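PDB 1YCO: branched-chain phosphotransacylase from Enterococcus faecalis, which probably transfers branched-chain acyl groups between coenzyme A and phosphate. Local coordinates for residues 15-20 with 260-265; 5-10 with 76-81; 100-105 with 118-123; 57-62 with 89-94. One frame throughout, in Å; residues are numbered along the deposited sequence.

Interactions 1, 2 and 4 gather round the parallel sheet that holds strands 2-7 and 72-75, whereas interaction 3 belongs to the mixed sheet, its centre about 19 to 21 Å from the other three centres. Interactions 2 and 4, with centres about 13 Å apart, touch: Ser5 OG lies 2.9 Å from Ala61 O, a probable hydrogen bond. Along the chain the segments of interaction 2 alternate with those of 1 and 4, and 2 and 4 close before 3 opens. Interaction 1, centred about 14 Å from interaction 2, encloses 3 and 4. It packs the C-terminal helix 259-274 beside the N-terminal helix 12-24, so both chain ends contribute to the domain built on the parallel sheet.

Interaction 1 of 4, residues 15-20 with 260-265; sequences LQLVKK and ESKFHS
Lys20 lies across the ring of Phe263 at about a right angle and carries its ammonium group on to Glu260. Its CG stands opposite the backbone N (chi1 -178°), and the extended chain lays CE over one ring face, offset toward the rim, 3.9 Å from the Phe263 centroid in a CH-pi contact. The bend at chi4 (58°) then turns NZ toward Glu260. NZ is 4.9 Å from the same centroid, near enough to the ring normal to count as cation-pi. It is shared between two acids, in salt bridges to Glu24 of its own helix and to Glu260 OE1 at 2.9 Å, the latter met from above the carboxylate plane. A lysine suits this place because its methylenes cover an aromatic ring while its charge stays among acids. The two segments belong to helices 12-24 and 259-274; the axes of the segments approach to 9.7 Å and cross at -55°, bringing the two ends of the chain together. Deeper in the interface, Leu17 packs between the helices, CD1 near the plane of the Phe263 ring at its edge and 3.7 Å from Phe263 N, and CD2 meeting Lys262 CB at 3.9 Å.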
loop_
_atom_site.group_PDB
_atom_site.type_symbol
_atom_site.label_atom_id
_atom_site.label_comp_id
_atom_site.label_asym_id
_atom_site.label_seq_id
_atom_site.Cartn_x
_atom_site.Cartn_y
_atom_site.Cartn_z
ATOM N N LEU A 15 15.617 27.081 -2.520
ATOM C CA LEU A 15 15.315 28.447 -2.950
ATOM C C LEU A 15 13.990 28.512 -3.710
ATOM O O LEU A 15 13.196 29.437 -3.522
ATOM C CB LEU A 15 16.436 28.976 -3.843
ATOM C CG LEU A 15 16.402 30.481 -4.088
ATOM C CD1 LEU A 15 16.676 31.223 -2.789
ATOM C CD2 LEU A 15 17.445 30.838 -5.126
ATOM N N GLN A 16 13.761 27.526 -4.571
ATOM C CA GLN A 16 12.533 27.464 -5.352
ATOM C C GLN A 16 11.317 27.353 -4.415
ATOM O O GLN A 16 10.248 27.898 -4.705
ATOM C CB GLN A 16 12.588 26.260 -6.301
ATOM C CG GLN A 16 12.035 26.521 -7.696
ATOM C CD GLN A 16 11.848 25.239 -8.505
ATOM O OE1 GLN A 16 12.765 24.418 -8.608
ATOM N NE2 GLN A 16 10.656 25.064 -9.082
ATOM N N LEU A 17 11.496 26.653 -3.292
ATOM C CA LEU A 17 10.433 26.462 -2.285
ATOM C C LEU A 17 10.111 27.761 -1.559
ATOM O O LEU A 17 8.947 28.151 -1.429
ATOM C CB LEU A 17 10.858 25.423 -1.236
ATOM C CG LEU A 17 9.922 25.220 -0.036
ATOM C CD1 LEU A 17 8.539 24.808 -0.530
ATOM C CD2 LEU A 17 10.488 24.146 0.904
ATOM N N VAL A 18 11.162 28.411 -1.073
ATOM C CA VAL A 18 11.018 29.667 -0.359
ATOM C C VAL A 18 10.290 30.680 -1.241
ATOM O O VAL A 18 9.280 31.267 -0.834
ATOM C CB VAL A 18 12.396 30.214 0.058
ATOM C CG1 VAL A 18 12.237 31.562 0.740
ATOM C CG2 VAL A 18 13.073 29.222 0.994
ATOM N N LYS A 19 10.791 30.871 -2.457
ATOM C CA LYS A 19 10.161 31.813 -3.373
ATOM C C LYS A 19 8.666 31.512 -3.508
ATOM O O LYS A 19 7.818 32.402 -3.343
ATOM C CB LYS A 19 10.839 31.763 -4.750
ATOM C CG LYS A 19 12.246 32.332 -4.742
ATOM C CD LYS A 19 12.826 32.462 -6.138
ATOM C CE LYS A 19 14.231 33.082 -6.087
ATOM N NZ LYS A 19 14.896 33.171 -7.432
ATOM N N LYS A 20 8.348 30.254 -3.795
ATOM C CA LYS A 20 6.961 29.840 -3.940
ATOM C C LYS A 20 6.165 30.158 -2.678
ATOM O O LYS A 20 5.094 30.757 -2.746
ATOM C CB LYS A 20 6.884 28.336 -4.228
ATOM C CG LYS A 20 5.470 27.822 -4.444
ATOM C CD LYS A 20 5.474 26.331 -4.749
ATOM C CE LYS A 20 4.061 25.801 -4.963
ATOM N NZ LYS A 20 3.344 26.496 -6.079
ATOM N N GLU A 260 6.403 21.234 -5.448
ATOM C CA GLU A 260 5.012 21.152 -4.991
ATOM C C GLU A 260 4.899 20.185 -3.826
ATOM O O GLU A 260 4.068 20.358 -2.935
ATOM C CB GLU A 260 4.086 20.686 -6.124
ATOM C CG GLU A 260 3.786 21.753 -7.160
ATOM C CD GLU A 260 2.888 22.861 -6.627
ATOM O OE1 GLU A 260 2.752 23.899 -7.316
ATOM O OE2 GLU A 260 2.310 22.694 -5.530
ATOM N N SER A 261 5.748 19.165 -3.843
ATOM C CA SER A 261 5.746 18.165 -2.792
ATOM C C SER A 261 6.211 18.787 -1.476
ATOM O O SER A 261 5.561 18.627 -0.442
ATOM C CB SER A 261 6.652 16.994 -3.186
ATOM O OG SER A 261 6.768 16.061 -2.132
ATOM N N LYS A 262 7.331 19.500 -1.508
ATOM C CA LYS A 262 7.830 20.134 -0.291
ATOM C C LYS A 262 6.812 21.159 0.193
ATOM O O LYS A 262 6.544 21.264 1.389
ATOM C CB LYS A 262 9.171 20.822 -0.554
ATOM C CG LYS A 262 10.290 19.870 -0.913
ATOM C CD LYS A 262 11.482 20.596 -1.530
ATOM C CE LYS A 262 12.566 19.597 -1.930
ATOM N NZ LYS A 262 13.540 20.145 -2.914
ATOM N N PHE A 263 6.230 21.893 -0.751
ATOM C CA PHE A 263 5.252 22.923 -0.430
ATOM C C PHE A 263 4.036 22.366 0.328
ATOM O O PHE A 263 3.546 22.987 1.277
ATOM C CB PHE A 263 4.795 23.637 -1.709
ATOM C CG PHE A 263 3.972 24.863 -1.453
ATOM C CD1 PHE A 263 4.524 25.965 -0.806
ATOM C CD2 PHE A 263 2.630 24.908 -1.832
ATOM C CE1 PHE A 263 3.751 27.096 -0.531
ATOM C CE2 PHE A 263 1.846 26.032 -1.564
ATOM C CZ PHE A 263 2.405 27.129 -0.911
ATOM N N HIS A 264 3.564 21.193 -0.084
ATOM C CA HIS A 264 2.419 20.578 0.565
ATOM C C HIS A 264 2.704 20.252 2.034
ATOM O O HIS A 264 1.852 20.468 2.895
ATOM C CB HIS A 264 1.984 19.303 -0.175
ATOM C CG HIS A 264 1.455 19.550 -1.555
ATOM N ND1 HIS A 264 0.736 20.678 -1.887
ATOM C CD2 HIS A 264 1.492 18.784 -2.673
ATOM C CE1 HIS A 264 0.351 20.598 -3.150
ATOM N NE2 HIS A 264 0.796 19.460 -3.648
ATOM N N SER A 265 3.899 19.728 2.310
ATOM C CA SER A 265 4.285 19.394 3.677
ATOM C C SER A 265 4.427 20.679 4.482
ATOM O O SER A 265 3.948 20.788 5.620
ATOM C CB SER A 265 5.601 18.614 3.701
ATOM O OG SER A 265 5.424 17.324 3.126
#

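Interaction 2 of 4, residues 5-10 with 76-81; sequences SIAGGS and GIIQTH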
loop_
_atom_site.group_PDB
_atom_site.type_symbol
_atom_site.label_atom_id
_atom_site.label_comp_id
_atom_site.label_asym_id
_atom_site.label_seq_id
_atom_site.Cartn_x
_atom_site.Cartn_y
_atom_site.Cartn_z
ATOM N N SER A 5 12.901 27.415 10.291
ATOM C CA SER A 5 14.321 27.113 10.386
ATOM C C SER A 5 14.657 25.983 9.407
ATOM O O SER A 5 14.033 24.928 9.429
ATOM C CB SER A 5 14.639 26.710 11.830
ATOM O OG SER A 5 15.973 26.279 11.998
ATOM N N ILE A 6 15.649 26.198 8.552
ATOM C CA ILE A 6 16.011 25.182 7.566
ATOM C C ILE A 6 17.439 24.675 7.716
ATOM O O ILE A 6 18.402 25.439 7.604
ATOM C CB ILE A 6 15.835 25.725 6.136
ATOM C CG1 ILE A 6 14.429 26.323 5.990
ATOM C CG2 ILE A 6 16.085 24.609 5.115
ATOM C CD1 ILE A 6 14.067 26.760 4.601
ATOM N N ALA A 7 17.571 23.372 7.953
ATOM C CA ALA A 7 18.878 22.746 8.110
ATOM C C ALA A 7 19.424 22.332 6.745
ATOM O O ALA A 7 18.970 21.350 6.152
ATOM C CB ALA A 7 18.773 21.532 9.034
ATOM N N GLY A 8 20.401 23.090 6.260
ATOM C CA GLY A 8 20.988 22.806 4.970
ATOM C C GLY A 8 20.054 23.275 3.874
ATOM O O GLY A 8 19.809 22.559 2.904
ATOM N N GLY A 9 19.536 24.489 4.027
ATOM C CA GLY A 9 18.604 25.022 3.048
ATOM C C GLY A 9 19.182 25.947 1.995
ATOM O O GLY A 9 18.449 26.454 1.151
ATOM N N SER A 10 20.486 26.184 2.032
ATOM C CA SER A 10 21.073 27.067 1.035
ATOM C C SER A 10 21.293 26.304 -0.267
ATOM O O SER A 10 22.428 26.115 -0.704
ATOM C CB SER A 10 22.390 27.640 1.540
ATOM O OG SER A 10 22.854 28.634 0.648
ATOM N N GLY A 76 16.568 20.539 5.008
ATOM C CA GLY A 76 17.018 20.792 3.649
ATOM C C GLY A 76 17.932 19.650 3.243
ATOM O O GLY A 76 17.540 18.488 3.335
ATOM N N ILE A 77 19.150 19.964 2.806
ATOM C CA ILE A 77 20.099 18.921 2.411
ATOM C C ILE A 77 21.037 18.591 3.580
ATOM O O ILE A 77 21.988 19.315 3.850
ATOM C CB ILE A 77 20.921 19.355 1.180
ATOM C CG1 ILE A 77 19.990 19.537 -0.016
ATOM C CG2 ILE A 77 21.983 18.300 0.851
ATOM C CD1 ILE A 77 20.703 19.951 -1.289
ATOM N N ILE A 78 20.744 17.493 4.269
ATOM C CA ILE A 78 21.530 17.055 5.415
ATOM C C ILE A 78 21.044 15.669 5.834
ATOM O O ILE A 78 19.858 15.366 5.710
ATOM C CB ILE A 78 21.367 18.039 6.614
ATOM C CG1 ILE A 78 22.101 17.499 7.843
ATOM C CG2 ILE A 78 19.887 18.233 6.931
ATOM C CD1 ILE A 78 22.091 18.454 9.024
ATOM N N GLN A 79 21.955 14.830 6.320
ATOM C CA GLN A 79 21.585 13.486 6.747
ATOM C C GLN A 79 20.468 13.530 7.789
ATOM O O GLN A 79 20.534 14.273 8.772
ATOM C CB GLN A 79 22.796 12.749 7.325
ATOM C CG GLN A 79 24.000 12.722 6.403
ATOM C CD GLN A 79 24.750 14.049 6.391
ATOM O OE1 GLN A 79 25.516 14.340 5.460
ATOM N NE2 GLN A 79 24.542 14.858 7.433
ATOM N N THR A 80 19.441 12.721 7.558
ATOM C CA THR A 80 18.294 12.643 8.451
ATOM C C THR A 80 18.729 12.208 9.852
ATOM O O THR A 80 18.264 12.744 10.862
ATOM C CB THR A 80 17.257 11.644 7.891
ATOM O OG1 THR A 80 16.981 11.977 6.527
ATOM C CG2 THR A 80 15.955 11.695 8.689
ATOM N N HIS A 81 19.629 11.235 9.905
ATOM C CA HIS A 81 20.129 10.737 11.177
ATOM C C HIS A 81 20.801 11.878 11.962
ATOM O O HIS A 81 20.607 12.011 13.175
ATOM C CB HIS A 81 21.124 9.602 10.924
ATOM C CG HIS A 81 21.672 8.986 12.171
ATOM N ND1 HIS A 81 22.858 8.284 12.196
ATOM C CD2 HIS A 81 21.200 8.971 13.441
ATOM C CE1 HIS A 81 23.095 7.867 13.427
ATOM N NE2 HIS A 81 22.105 8.270 14.202
#
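Ile77 and Gly76 bond through their backbone N-H groups to Gly8 and Ala7, just beyond strand 2-7 and at its end. Ile77 N gives a nearly straight bond to Gly8 O, 2.7 Å long with 171° at the hydrogen, although the donor is tilted from the carbonyl plane. Gly76 N meets Ala7 O at 2.8 Å, but the bend at its hydrogen makes this bond weak. A CA-H...O contact, Gly76 CA to Gly8 O at 3.4 Å, lies alongside them. Glycine suits both places: the backbones come so close that Gly76 CA touches Gly8 O, and Gly8 has a positive phi (77°), which glycine adopts readily. The apolar contacts are few. Ile78 CG2, placed between the backbone N and the carbonyl carbon, reaches Ala7 CB at 4.1 Å and lies 3.3 Å from Ala7 O. The small Ala7 lets the branch come close to the backbone. Here, at the C-terminal ends of two adjacent parallel strands, the chain turns toward helices 12-24 and 80-87. Strand 29-35 flanks strand 2-7 on its other side, and helix 54-66 packs against Ala7 through Ala61 and against Ile78 through Glu54 and Ala58.

Interaction 3 of 4, residues 100-105 with 118-123; sequences LSHVAM and DCAMNI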
loop_
_atom_site.group_PDB
_atom_site.type_symbol
_atom_site.label_atom_id
_atom_site.label_comp_id
_atom_site.label_asym_id
_atom_site.label_seq_id
_atom_site.Cartn_x
_atom_site.Cartn_y
_atom_site.Cartn_z
ATOM N N LEU A 100 7.322 9.890 19.084
ATOM C CA LEU A 100 7.272 10.655 17.850
ATOM C C LEU A 100 6.630 9.763 16.785
ATOM O O LEU A 100 6.790 8.543 16.803
ATOM C CB LEU A 100 8.682 11.048 17.389
ATOM C CG LEU A 100 9.513 12.014 18.255
ATOM C CD1 LEU A 100 10.901 12.191 17.644
ATOM C CD2 LEU A 100 8.805 13.358 18.363
ATOM N N SER A 101 5.904 10.377 15.865
ATOM C CA SER A 101 5.268 9.637 14.802
ATOM C C SER A 101 5.258 10.516 13.558
ATOM O O SER A 101 5.617 11.689 13.614
ATOM C CB SER A 101 3.821 9.260 15.184
ATOM O OG SER A 101 2.981 10.403 15.340
ATOM N N HIS A 102 4.861 9.946 12.432
ATOM C CA HIS A 102 4.778 10.738 11.231
ATOM C C HIS A 102 3.324 10.706 10.832
ATOM O O HIS A 102 2.650 9.672 10.924
ATOM C CB HIS A 102 5.659 10.170 10.126
ATOM C CG HIS A 102 5.629 10.971 8.860
ATOM N ND1 HIS A 102 4.549 10.965 8.004
ATOM C CD2 HIS A 102 6.538 11.817 8.316
ATOM C CE1 HIS A 102 4.791 11.774 6.986
ATOM N NE2 HIS A 102 5.991 12.304 7.152
ATOM N N VAL A 103 2.840 11.864 10.420
ATOM C CA VAL A 103 1.462 12.018 10.001
ATOM C C VAL A 103 1.438 12.769 8.677
ATOM O O VAL A 103 2.118 13.777 8.508
ATOM C CB VAL A 103 0.643 12.828 11.036
ATOM C CG1 VAL A 103 -0.733 13.185 10.467
ATOM C CG2 VAL A 103 0.489 12.025 12.321
ATOM N N ALA A 104 0.628 12.274 7.750
ATOM C CA ALA A 104 0.499 12.880 6.442
ATOM C C ALA A 104 -0.940 13.294 6.188
ATOM O O ALA A 104 -1.886 12.669 6.686
ATOM C CB ALA A 104 0.947 11.896 5.354
ATOM N N MET A 105 -1.102 14.363 5.413
ATOM C CA MET A 105 -2.433 14.824 5.034
ATOM C C MET A 105 -2.582 14.485 3.557
ATOM O O MET A 105 -1.724 14.822 2.743
ATOM C CB MET A 105 -2.601 16.335 5.250
ATOM C CG MET A 105 -3.944 16.842 4.706
ATOM S SD MET A 105 -4.810 18.033 5.737
ATOM C CE MET A 105 -4.413 19.580 4.908
ATOM N N ASP A 118 1.910 7.121 10.112
ATOM C CA ASP A 118 3.105 6.381 10.341
ATOM C C ASP A 118 3.681 5.504 9.270
ATOM O O ASP A 118 3.701 4.290 9.381
ATOM C CB ASP A 118 3.027 5.668 11.668
ATOM C CG ASP A 118 4.226 6.002 12.537
ATOM O OD1 ASP A 118 4.323 5.447 13.657
ATOM O OD2 ASP A 118 5.069 6.815 12.073
ATOM N N CYS A 119 4.214 6.172 8.253
ATOM C CA CYS A 119 4.867 5.510 7.145
ATOM C C CYS A 119 6.319 5.986 7.026
ATOM O O CYS A 119 6.877 6.018 5.925
ATOM C CB CYS A 119 4.107 5.804 5.868
ATOM S SG CYS A 119 3.458 7.471 5.772
ATOM N N ALA A 120 6.921 6.356 8.163
ATOM C CA ALA A 120 8.310 6.830 8.206
ATOM C C ALA A 120 9.034 6.665 9.547
ATOM O O ALA A 120 10.253 6.478 9.570
ATOM C CB ALA A 120 8.373 8.302 7.787
ATOM N N MET A 121 8.303 6.728 10.656
ATOM C CA MET A 121 8.926 6.626 11.975
ATOM C C MET A 121 8.929 5.242 12.638
ATOM O O MET A 121 9.979 4.619 12.790
ATOM C CB MET A 121 8.282 7.621 12.952
ATOM C CG MET A 121 8.563 9.099 12.687
ATOM S SD MET A 121 10.324 9.587 12.836
ATOM C CE MET A 121 10.530 9.566 14.605
ATOM N N ASN A 122 7.757 4.773 13.049
ATOM C CA ASN A 122 7.653 3.493 13.725
ATOM C C ASN A 122 7.495 2.318 12.773
ATOM O O ASN A 122 6.453 2.139 12.162
ATOM C CB ASN A 122 6.497 3.575 14.723
ATOM C CG ASN A 122 6.679 4.731 15.714
ATOM O OD1 ASN A 122 7.396 4.605 16.707
ATOM N ND2 ASN A 122 6.060 5.873 15.422
ATOM N N ILE A 123 8.543 1.507 12.671
ATOM C CA ILE A 123 8.552 0.358 11.777
ATOM C C ILE A 123 7.393 -0.622 11.878
ATOM O O ILE A 123 6.697 -0.879 10.894
ATOM C CB ILE A 123 9.837 -0.443 11.934
ATOM C CG1 ILE A 123 11.036 0.459 11.639
ATOM C CG2 ILE A 123 9.816 -1.661 10.967
ATOM C CD1 ILE A 123 12.378 -0.193 11.955
HETATM O O HOH W 1 9.573 7.046 17.344
HETATM O O HOH W 2 2.568 9.195 7.566
#
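His102 and Asp118 are joined by a pair of hydrogen bonds in which each residue both gives and accepts. Asp118 N donates to His102 O at 2.8 Å; in return His102 N donates to Asp118 OD2 at 3.2 Å, reaching that oxygen from above the carboxylate plane. Asn122 ND2 gives a bond of 3.1 Å to Leu100 O, in the carbonyl plane and on a lone pair, with 162° at the hydrogen. It also lies at the syn side of Asp118 OD1, though at a doubtfully short 2.5 Å. An amide probably suits this place because its NH2 can face the Leu100 carbonyl and the Asp118 carboxylate together. Around this polar core, Met121 bends at chi2 and chi3, which brings CE to 3.7 Å from Leu100 CB. The imidazole meets Ala120 CB and Cys119 SG obliquely, and a water 2.7 Å from His102 ND1 also makes a weak bond to Asp118 N. Ser101, facing away, hydrogen-bonds through OG to Asn136 of helix 127-143. Strand 101-107 runs antiparallel between 113-117 and 238-244 in the mixed sheet, and the loop 118-123 leads from strand 113-117 to helix 127-143.

Interaction 4 of 4, residues 57-62 with 89-94; sequences VAQEAV and KSEHQL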
loop_
_atom_site.group_PDB
_atom_site.type_symbol
_atom_site.label_atom_id
_atom_site.label_comp_id
_atom_site.label_asym_id
_atom_site.label_seq_id
_atom_site.Cartn_x
_atom_site.Cartn_y
_atom_site.Cartn_z
ATOM N N VAL A 57 25.338 22.783 11.469
ATOM C CA VAL A 57 24.131 23.204 10.752
ATOM C C VAL A 57 22.884 22.713 11.477
ATOM O O VAL A 57 21.959 23.482 11.762
ATOM C CB VAL A 57 24.082 22.619 9.299
ATOM C CG1 VAL A 57 22.824 23.094 8.581
ATOM C CG2 VAL A 57 25.319 23.028 8.520
ATOM N N ALA A 58 22.875 21.414 11.764
ATOM C CA ALA A 58 21.765 20.778 12.457
ATOM C C ALA A 58 21.589 21.355 13.852
ATOM O O ALA A 58 20.486 21.739 14.236
ATOM C CB ALA A 58 22.004 19.272 12.549
ATOM N N GLN A 59 22.677 21.431 14.610
ATOM C CA GLN A 59 22.581 21.947 15.970
ATOM C C GLN A 59 22.003 23.354 16.010
ATOM O O GLN A 59 21.187 23.668 16.868
ATOM C CB GLN A 59 23.952 21.931 16.650
ATOM C CG GLN A 59 23.884 22.194 18.154
ATOM C CD GLN A 59 23.907 23.677 18.504
ATOM O OE1 GLN A 59 23.506 24.077 19.602
ATOM N NE2 GLN A 59 24.391 24.498 17.575
ATOM N N GLU A 60 22.428 24.193 15.073
ATOM C CA GLU A 60 21.957 25.564 15.017
ATOM C C GLU A 60 20.504 25.694 14.541
ATOM O O GLU A 60 19.771 26.580 14.996
ATOM C CB GLU A 60 22.905 26.386 14.154
ATOM C CG GLU A 60 24.269 26.542 14.810
ATOM C CD GLU A 60 25.120 27.620 14.172
ATOM O OE1 GLU A 60 25.630 27.393 13.055
ATOM O OE2 GLU A 60 25.266 28.703 14.789
ATOM N N ALA A 61 20.092 24.804 13.641
ATOM C CA ALA A 61 18.722 24.791 13.125
ATOM C C ALA A 61 17.749 24.375 14.229
ATOM O O ALA A 61 16.721 25.022 14.456
ATOM C CB ALA A 61 18.613 23.818 11.952
ATOM N N VAL A 62 18.096 23.283 14.908
ATOM C CA VAL A 62 17.290 22.726 15.992
ATOM C C VAL A 62 17.245 23.673 17.184
ATOM O O VAL A 62 16.263 23.707 17.922
ATOM C CB VAL A 62 17.862 21.368 16.471
ATOM C CG1 VAL A 62 17.038 20.829 17.632
ATOM C CG2 VAL A 62 17.880 20.377 15.326
ATOM N N LYS A 89 18.139 15.568 21.478
ATOM C CA LYS A 89 19.052 15.741 22.618
ATOM C C LYS A 89 18.353 16.450 23.776
ATOM O O LYS A 89 17.585 17.388 23.569
ATOM C CB LYS A 89 20.296 16.535 22.212
ATOM C CG LYS A 89 21.285 15.763 21.363
ATOM C CD LYS A 89 22.546 16.578 21.108
ATOM C CE LYS A 89 23.531 15.815 20.223
ATOM N NZ LYS A 89 24.729 16.642 19.853
ATOM N N SER A 90 18.628 16.000 24.994
ATOM C CA SER A 90 18.024 16.582 26.195
ATOM C C SER A 90 18.195 18.100 26.325
ATOM O O SER A 90 17.306 18.782 26.836
ATOM C CB SER A 90 18.599 15.910 27.447
ATOM O OG SER A 90 18.404 14.506 27.415
ATOM N N GLU A 91 19.335 18.620 25.872
ATOM C CA GLU A 91 19.618 20.055 25.956
ATOM C C GLU A 91 18.531 20.906 25.299
ATOM O O GLU A 91 18.258 22.022 25.736
ATOM C CB GLU A 91 20.989 20.374 25.312
ATOM C CG GLU A 91 21.055 20.154 23.789
ATOM C CD GLU A 91 22.428 20.455 23.161
ATOM O OE1 GLU A 91 23.376 19.654 23.347
ATOM O OE2 GLU A 91 22.557 21.494 22.473
ATOM N N HIS A 92 17.898 20.364 24.261
ATOM C CA HIS A 92 16.859 21.082 23.520
ATOM C C HIS A 92 15.445 20.912 24.064
ATOM O O HIS A 92 14.650 21.847 24.026
ATOM C CB HIS A 92 16.887 20.656 22.058
ATOM C CG HIS A 92 18.172 20.980 21.363
ATOM N ND1 HIS A 92 18.695 22.254 21.327
ATOM C CD2 HIS A 92 19.019 20.202 20.649
ATOM C CE1 HIS A 92 19.810 22.249 20.617
ATOM N NE2 HIS A 92 20.029 21.016 20.194
ATOM N N GLN A 93 15.130 19.716 24.551
ATOM C CA GLN A 93 13.809 19.428 25.111
ATOM C C GLN A 93 12.638 19.646 24.141
ATOM O O GLN A 93 11.560 20.067 24.558
ATOM C CB GLN A 93 13.589 20.282 26.356
ATOM C CG GLN A 93 14.802 20.399 27.254
ATOM C CD GLN A 93 14.512 21.144 28.538
ATOM O OE1 GLN A 93 14.020 20.565 29.508
ATOM N NE2 GLN A 93 14.796 22.442 28.547
ATOM N N LEU A 94 12.838 19.347 22.858
ATOM C CA LEU A 94 11.775 19.536 21.870
ATOM C C LEU A 94 10.625 18.541 21.985
ATOM O O LEU A 94 9.445 18.918 21.955
ATOM C CB LEU A 94 12.341 19.482 20.451
ATOM C CG LEU A 94 13.072 20.740 19.987
ATOM C CD1 LEU A 94 13.533 20.532 18.552
ATOM C CD2 LEU A 94 12.150 21.945 20.087
#
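Val62 faces His92 where helix 54-66 meets the irregular loop 89-94, their CA atoms 7.7 Å apart. The helix keeps its regular bonds here, whereas residues 90-92 curl as in a helix but lack its regular bonding; His92 N is tied to Lys89 O, and Gln93, with a positive phi (59°), breaks the helical run before Leu94. Val62 does most of the touching. Its CG1, opposite the backbone N (chi1 178°), points over one face of the His92 ring in a CH-pi contact, 3.9 Å from the centroid and offset toward the rim. The same methyl lies 3.6 Å from Leu94 CD1, so this one branch meets both ring and leucine. A beta-branched residue suits the spot, being compact and stiff enough to hold a methyl over a flat ring. The opposite face is covered by Glu91 CG, which holds the imidazole between two aliphatic groups, while His92 NE2 makes a weak hydrogen bond to Glu86. This is helix-to-loop packing on the helical layer of an alpha/beta fold: Val62 also rests on Leu83 and Met87, joining helix 54-66 to helix 80-87 and the loop beyond it.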